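Local coordinates for EGF family domain-containing protein (Toxoplasma gondii, PDB 4Z80), which probably serves as a parasite surface receptor in host-cell invasion, binding a RON2-like partner peptide to help form the moving junction, at residues A[71-80]-A[268-276]. Numbering follows the deposited sequence.
Sequences YCQSSSAKID and YKSGGNCFR
Lys78 and Asn273 pair their backbones in a single beta bridge. Lys78 N donates to Gly272 O over 3.0 Å, from above the carbonyl plane, while Cys274 N reaches Lys78 O at 2.9 Å, nearly straight (168°) and in the carbonyl plane. That same oxygen also receives the CA-H of Asn273. A water lies within hydrogen-bonding reach of both Lys78 O and Asn273 OD1, though it has fewer protons than acceptors in reach. Asn273 ND2 and Lys78 NZ donate to one further water, and the extended lysine chain crosses the amide obliquely, with Lys78 CD 3.7 Å from Asn273 ND2.

Farther along, Gly271 N makes a weak bond to Ser76 O. Glycine suits the third position of the type II turn 269-272, where phi is positive. Ser76 OG and Ser270 OG bond at 2.9 Å, and a water 2.6 Å from Tyr268 OH links this phenol to Ser76 OG.

Cys274 SG lies over one face of the Tyr268 ring; on that side small Ala77 brings CB obliquely to 3.5 Å from Tyr268 OH, and Ser270 N lies over the opposite face. Cys274 SG stands anti to its own N (chi1 -155°), joining Cys72 SG at 2.0 Å. Beside it, Arg276 ends in salt bridges to Asp175 and Glu177. Tyr268 N also bonds Asn9 of the partner chain. The arrangement is a disulfide-pinned pairing of two loops beside the bound peptide, within an AMA-family, PAN-type ectodomain.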
ATOM      1  N   TYR A  71     -11.736  -7.858  15.935  1.00 17.02           N
ATOM      2  CA  TYR A  71     -11.237  -9.155  15.471  1.00 16.25           C
ATOM      3  C   TYR A  71      -9.719  -9.267  15.400  1.00 16.86           C
ATOM      4  O   TYR A  71      -9.135 -10.192  15.952  1.00 17.58           O
ATOM      5  CB  TYR A  71     -11.784  -9.469  14.077  1.00 19.12           C
ATOM      6  CG  TYR A  71     -13.290  -9.558  13.975  1.00 15.25           C
ATOM      7  CD1 TYR A  71     -13.975 -10.655  14.482  1.00 17.02           C
ATOM      8  CD2 TYR A  71     -14.021  -8.564  13.343  1.00 17.40           C
ATOM      9  CE1 TYR A  71     -15.353 -10.745  14.377  1.00 16.37           C
ATOM     10  CE2 TYR A  71     -15.394  -8.646  13.234  1.00 18.00           C
ATOM     11  CZ  TYR A  71     -16.053  -9.742  13.753  1.00 17.94           C
ATOM     12  OH  TYR A  71     -17.422  -9.829  13.639  1.00 19.07           O
ATOM     13  N   CYS A  72      -9.085  -8.335  14.699  1.00 15.77           N
ATOM     14  CA  CYS A  72      -7.677  -8.496  14.364  1.00 14.57           C
ATOM     15  C   CYS A  72      -6.750  -8.056  15.492  1.00 18.50           C
ATOM     16  O   CYS A  72      -5.532  -8.127  15.347  1.00 18.70           O
ATOM     17  CB  CYS A  72      -7.347  -7.727  13.080  1.00 14.35           C
ATOM     18  SG  CYS A  72      -8.255  -8.316  11.612  1.00 18.20           S
ATOM     19  N   GLN A  73      -7.320  -7.623  16.614  1.00 16.25           N
ATOM     20  CA  GLN A  73      -6.531  -7.340  17.817  1.00 16.36           C
ATOM     21  C   GLN A  73      -6.412  -8.563  18.727  1.00 18.49           C
ATOM     22  O   GLN A  73      -5.664  -8.546  19.703  1.00 21.72           O
ATOM     23  CB  GLN A  73      -7.135  -6.167  18.598  1.00 19.50           C
ATOM     24  CG  GLN A  73      -6.800  -4.827  17.976  1.00 17.24           C
ATOM     25  CD  GLN A  73      -7.359  -3.617  18.718  1.00 17.64           C
ATOM     26  OE1 GLN A  73      -7.208  -2.490  18.253  1.00 17.50           O
ATOM     27  NE2 GLN A  73      -8.014  -3.839  19.862  1.00 18.49           N
ATOM     28  N   SER A  74      -7.146  -9.619  18.398  1.00 19.58           N
ATOM     29  CA  SER A  74      -7.114 -10.863  19.173  1.00 22.35           C
ATOM     30  C   SER A  74      -5.755 -11.548  19.110  1.00 24.87           C
ATOM     31  O   SER A  74      -5.090 -11.532  18.072  1.00 20.03           O
ATOM     32  CB  SER A  74      -8.178 -11.830  18.666  1.00 21.86           C
ATOM     33  OG  SER A  74      -8.035 -13.104  19.279  1.00 22.60           O
ATOM     34  N   SER A  75      -5.360 -12.174  20.216  1.00 25.70           N
ATOM     35  CA  SER A  75      -4.098 -12.902  20.257  1.00 25.44           C
ATOM     36  C   SER A  75      -4.138 -14.117  19.336  1.00 24.45           C
ATOM     37  O   SER A  75      -3.090 -14.633  18.948  1.00 28.46           O
ATOM     38  CB  SER A  75      -3.766 -13.335  21.689  1.00 31.89           C
ATOM     39  OG  SER A  75      -4.799 -14.140  22.229  1.00 31.32           O
ATOM     40  N   SER A  76      -5.340 -14.565  18.975  1.00 23.36           N
ATOM     41  CA  SER A  76      -5.485 -15.719  18.092  1.00 23.02           C
ATOM     42  C   SER A  76      -5.629 -15.306  16.628  1.00 24.05           C
ATOM     43  O   SER A  76      -5.755 -16.158  15.752  1.00 24.89           O
ATOM     44  CB  SER A  76      -6.684 -16.569  18.512  1.00 29.83           C
ATOM     45  OG  SER A  76      -7.892 -15.842  18.396  1.00 37.70           O
ATOM     46  N   ALA A  77      -5.622 -14.002  16.365  1.00 22.94           N
ATOM     47  CA  ALA A  77      -5.637 -13.510  14.993  1.00 20.20           C
ATOM     48  C   ALA A  77      -4.237 -13.608  14.405  1.00 20.39           C
ATOM     49  O   ALA A  77      -3.282 -13.119  15.003  1.00 23.09           O
ATOM     50  CB  ALA A  77      -6.132 -12.081  14.941  1.00 21.10           C
ATOM     51  N   LYS A  78      -4.112 -14.237  13.243  1.00 18.21           N
ATOM     52  CA  LYS A  78      -2.819 -14.303  12.576  1.00 18.38           C
ATOM     53  C   LYS A  78      -2.630 -13.068  11.706  1.00 18.03           C
ATOM     54  O   LYS A  78      -3.455 -12.773  10.848  1.00 17.76           O
ATOM     55  CB  LYS A  78      -2.697 -15.569  11.735  1.00 19.85           C
ATOM     56  CG  LYS A  78      -1.348 -15.716  11.057  1.00 24.87           C
ATOM     57  CD  LYS A  78      -1.223 -17.049  10.342  1.00 28.17           C
ATOM     58  CE  LYS A  78       0.120 -17.167   9.641  1.00 42.60           C
ATOM     59  NZ  LYS A  78       0.315 -18.507   9.026  1.00 47.85           N
ATOM     60  N   ILE A  79      -1.545 -12.344  11.948  1.00 16.77           N
ATOM     61  CA  ILE A  79      -1.147 -11.230  11.100  1.00 17.27           C
ATOM     62  C   ILE A  79       0.250 -11.562  10.585  1.00 16.07           C
ATOM     63  O   ILE A  79       1.093 -12.009  11.356  1.00 16.34           O
ATOM     64  CB  ILE A  79      -1.155  -9.900  11.862  1.00 15.78           C
ATOM     65  CG1 ILE A  79      -2.497  -9.725  12.592  1.00 22.41           C
ATOM     66  CG2 ILE A  79      -0.901  -8.745  10.894  1.00 19.58           C
ATOM     67  CD1 ILE A  79      -2.610  -8.474  13.368  1.00 29.69           C
ATOM     68  N   ASP A  80       0.489 -11.371   9.290  1.00 15.17           N
ATOM     69  CA  ASP A  80       1.713 -11.871   8.666  1.00 15.56           C
ATOM     70  C   ASP A  80       2.981 -11.328   9.328  1.00 14.00           C
ATOM     71  O   ASP A  80       4.001 -12.012   9.384  1.00 14.68           O
ATOM     72  CB  ASP A  80       1.720 -11.553   7.163  1.00 15.56           C
ATOM     73  CG  ASP A  80       1.700 -10.062   6.863  1.00 14.35           C
ATOM     74  OD1 ASP A  80       0.627  -9.415   6.985  1.00 14.31           O
ATOM     75  OD2 ASP A  80       2.759  -9.545   6.464  1.00 13.57           O
ATOM     76  N   TYR A 268     -12.650 -13.853   8.376  1.00 14.74           N
ATOM     77  CA  TYR A 268     -11.772 -14.157   9.493  1.00 15.38           C
ATOM     78  C   TYR A 268     -12.414 -15.166  10.433  1.00 18.52           C
ATOM     79  O   TYR A 268     -13.554 -14.992  10.866  1.00 17.63           O
ATOM     80  CB  TYR A 268     -11.402 -12.904  10.296  1.00 16.12           C
ATOM     81  CG  TYR A 268     -10.678 -13.290  11.566  1.00 16.19           C
ATOM     82  CD1 TYR A 268      -9.392 -13.816  11.517  1.00 15.98           C
ATOM     83  CD2 TYR A 268     -11.299 -13.190  12.803  1.00 16.38           C
ATOM     84  CE1 TYR A 268      -8.738 -14.204  12.665  1.00 16.70           C
ATOM     85  CE2 TYR A 268     -10.647 -13.580  13.960  1.00 17.93           C
ATOM     86  CZ  TYR A 268      -9.366 -14.080  13.881  1.00 18.76           C
ATOM     87  OH  TYR A 268      -8.708 -14.474  15.020  1.00 24.50           O
ATOM     88  N   LYS A 269     -11.661 -16.215  10.742  1.00 17.25           N
ATOM     89  CA  LYS A 269     -12.040 -17.190  11.758  1.00 20.09           C
ATOM     90  C   LYS A 269     -10.837 -17.419  12.660  1.00 21.27           C
ATOM     91  O   LYS A 269      -9.700 -17.464  12.181  1.00 21.21           O
ATOM     92  CB  LYS A 269     -12.504 -18.490  11.108  1.00 24.65           C
ATOM     93  CG  LYS A 269     -12.934 -19.564  12.075  1.00 29.08           C
ATOM     94  CD  LYS A 269     -13.564 -20.698  11.292  1.00 39.44           C
ATOM     95  CE  LYS A 269     -14.079 -21.805  12.187  1.00 54.52           C
ATOM     96  NZ  LYS A 269     -14.887 -22.785  11.407  1.00 59.01           N
ATOM     97  N   SER A 270     -11.104 -17.548  13.959  1.00 23.31           N
ATOM     98  CA  SER A 270     -10.065 -17.639  14.984  1.00 23.90           C
ATOM     99  C   SER A 270      -8.938 -18.569  14.556  1.00 23.03           C
ATOM    100  O   SER A 270      -9.178 -19.694  14.123  1.00 25.40           O
ATOM    101  CB  SER A 270     -10.674 -18.119  16.308  1.00 27.34           C
ATOM    102  OG  SER A 270      -9.835 -17.800  17.403  1.00 37.42           O
ATOM    103  N   GLY A 271      -7.708 -18.077  14.654  1.00 25.04           N
ATOM    104  CA  GLY A 271      -6.541 -18.852  14.271  1.00 29.11           C
ATOM    105  C   GLY A 271      -6.081 -18.632  12.836  1.00 28.50           C
ATOM    106  O   GLY A 271      -4.967 -19.012  12.482  1.00 27.78           O
ATOM    107  N   GLY A 272      -6.936 -18.030  12.010  1.00 23.00           N
ATOM    108  CA  GLY A 272      -6.616 -17.797  10.607  1.00 20.49           C
ATOM    109  C   GLY A 272      -6.079 -16.394  10.390  1.00 18.68           C
ATOM    110  O   GLY A 272      -6.041 -15.599  11.321  1.00 17.35           O
ATOM    111  N   ASN A 273      -5.640 -16.096   9.170  1.00 16.37           N
ATOM    112  CA  ASN A 273      -5.210 -14.740   8.837  1.00 15.38           C
ATOM    113  C   ASN A 273      -6.350 -13.745   8.980  1.00 16.30           C
ATOM    114  O   ASN A 273      -7.465 -13.987   8.518  1.00 17.03           O
ATOM    115  CB  ASN A 273      -4.644 -14.680   7.416  1.00 17.35           C
ATOM    116  CG  ASN A 273      -3.190 -15.097   7.350  1.00 20.86           C
ATOM    117  OD1 ASN A 273      -2.277 -14.280   7.516  1.00 27.42           O
ATOM    118  ND2 ASN A 273      -2.966 -16.369   7.106  1.00 23.15           N
ATOM    119  N   CYS A 274      -6.051 -12.639   9.651  1.00 14.12           N
ATOM    120  CA  CYS A 274      -6.984 -11.541   9.837  1.00 14.71           C
ATOM    121  C   CYS A 274      -6.520 -10.396   8.953  1.00 16.84           C
ATOM    122  O   CYS A 274      -5.448  -9.838   9.180  1.00 16.25           O
ATOM    123  CB  CYS A 274      -7.037 -11.115  11.305  1.00 15.20           C
ATOM    124  SG  CYS A 274      -8.576 -10.312  11.819  1.00 18.12           S
ATOM    125  N   PHE A 275      -7.323 -10.066   7.945  1.00 11.41           N
ATOM    126  CA  PHE A 275      -6.974  -9.060   6.947  1.00 14.47           C
ATOM    127  C   PHE A 275      -7.634  -7.730   7.283  1.00 14.97           C
ATOM    128  O   PHE A 275      -8.858  -7.614   7.267  1.00 13.76           O
ATOM    129  CB  PHE A 275      -7.397  -9.517   5.543  1.00 13.48           C
ATOM    130  CG  PHE A 275      -6.689 -10.759   5.069  1.00 12.34           C
ATOM    131  CD1 PHE A 275      -5.414 -10.680   4.534  1.00 14.50           C
ATOM    132  CD2 PHE A 275      -7.290 -12.002   5.170  1.00 12.99           C
ATOM    133  CE1 PHE A 275      -4.755 -11.814   4.095  1.00 13.28           C
ATOM    134  CE2 PHE A 275      -6.633 -13.139   4.741  1.00 16.87           C
ATOM    135  CZ  PHE A 275      -5.359 -13.042   4.201  1.00 12.16           C
ATOM    136  N   ARG A 276      -6.827  -6.722   7.592  1.00 12.91           N
ATOM    137  CA  ARG A 276      -7.351  -5.411   7.934  1.00 12.88           C
ATOM    138  C   ARG A 276      -6.338  -4.335   7.593  1.00 12.55           C
ATOM    139  O   ARG A 276      -5.130  -4.552   7.693  1.00 13.00           O
ATOM    140  CB  ARG A 276      -7.715  -5.329   9.422  1.00 12.12           C
ATOM    141  CG  ARG A 276      -8.254  -3.972   9.862  1.00 12.15           C
ATOM    142  CD  ARG A 276      -8.868  -4.007  11.250  1.00 14.88           C
ATOM    143  NE  ARG A 276      -9.343  -2.684  11.647  1.00 14.03           N
ATOM    144  CZ  ARG A 276     -10.609  -2.268  11.620  1.00 15.11           C
ATOM    145  NH1 ARG A 276     -11.593  -3.072  11.223  1.00 14.23           N
ATOM    146  NH2 ARG A 276     -10.888  -1.029  12.002  1.00 15.83           N
TER
HETATM  147  O   HOH W   1     -10.014 -14.484  17.300  1.00 28.52           O
HETATM  148  O   HOH W   2      -2.552 -11.413   8.049  1.00 22.94           O
HETATM  149  O   HOH W   3      -0.604 -17.685   6.467  1.00 25.43           O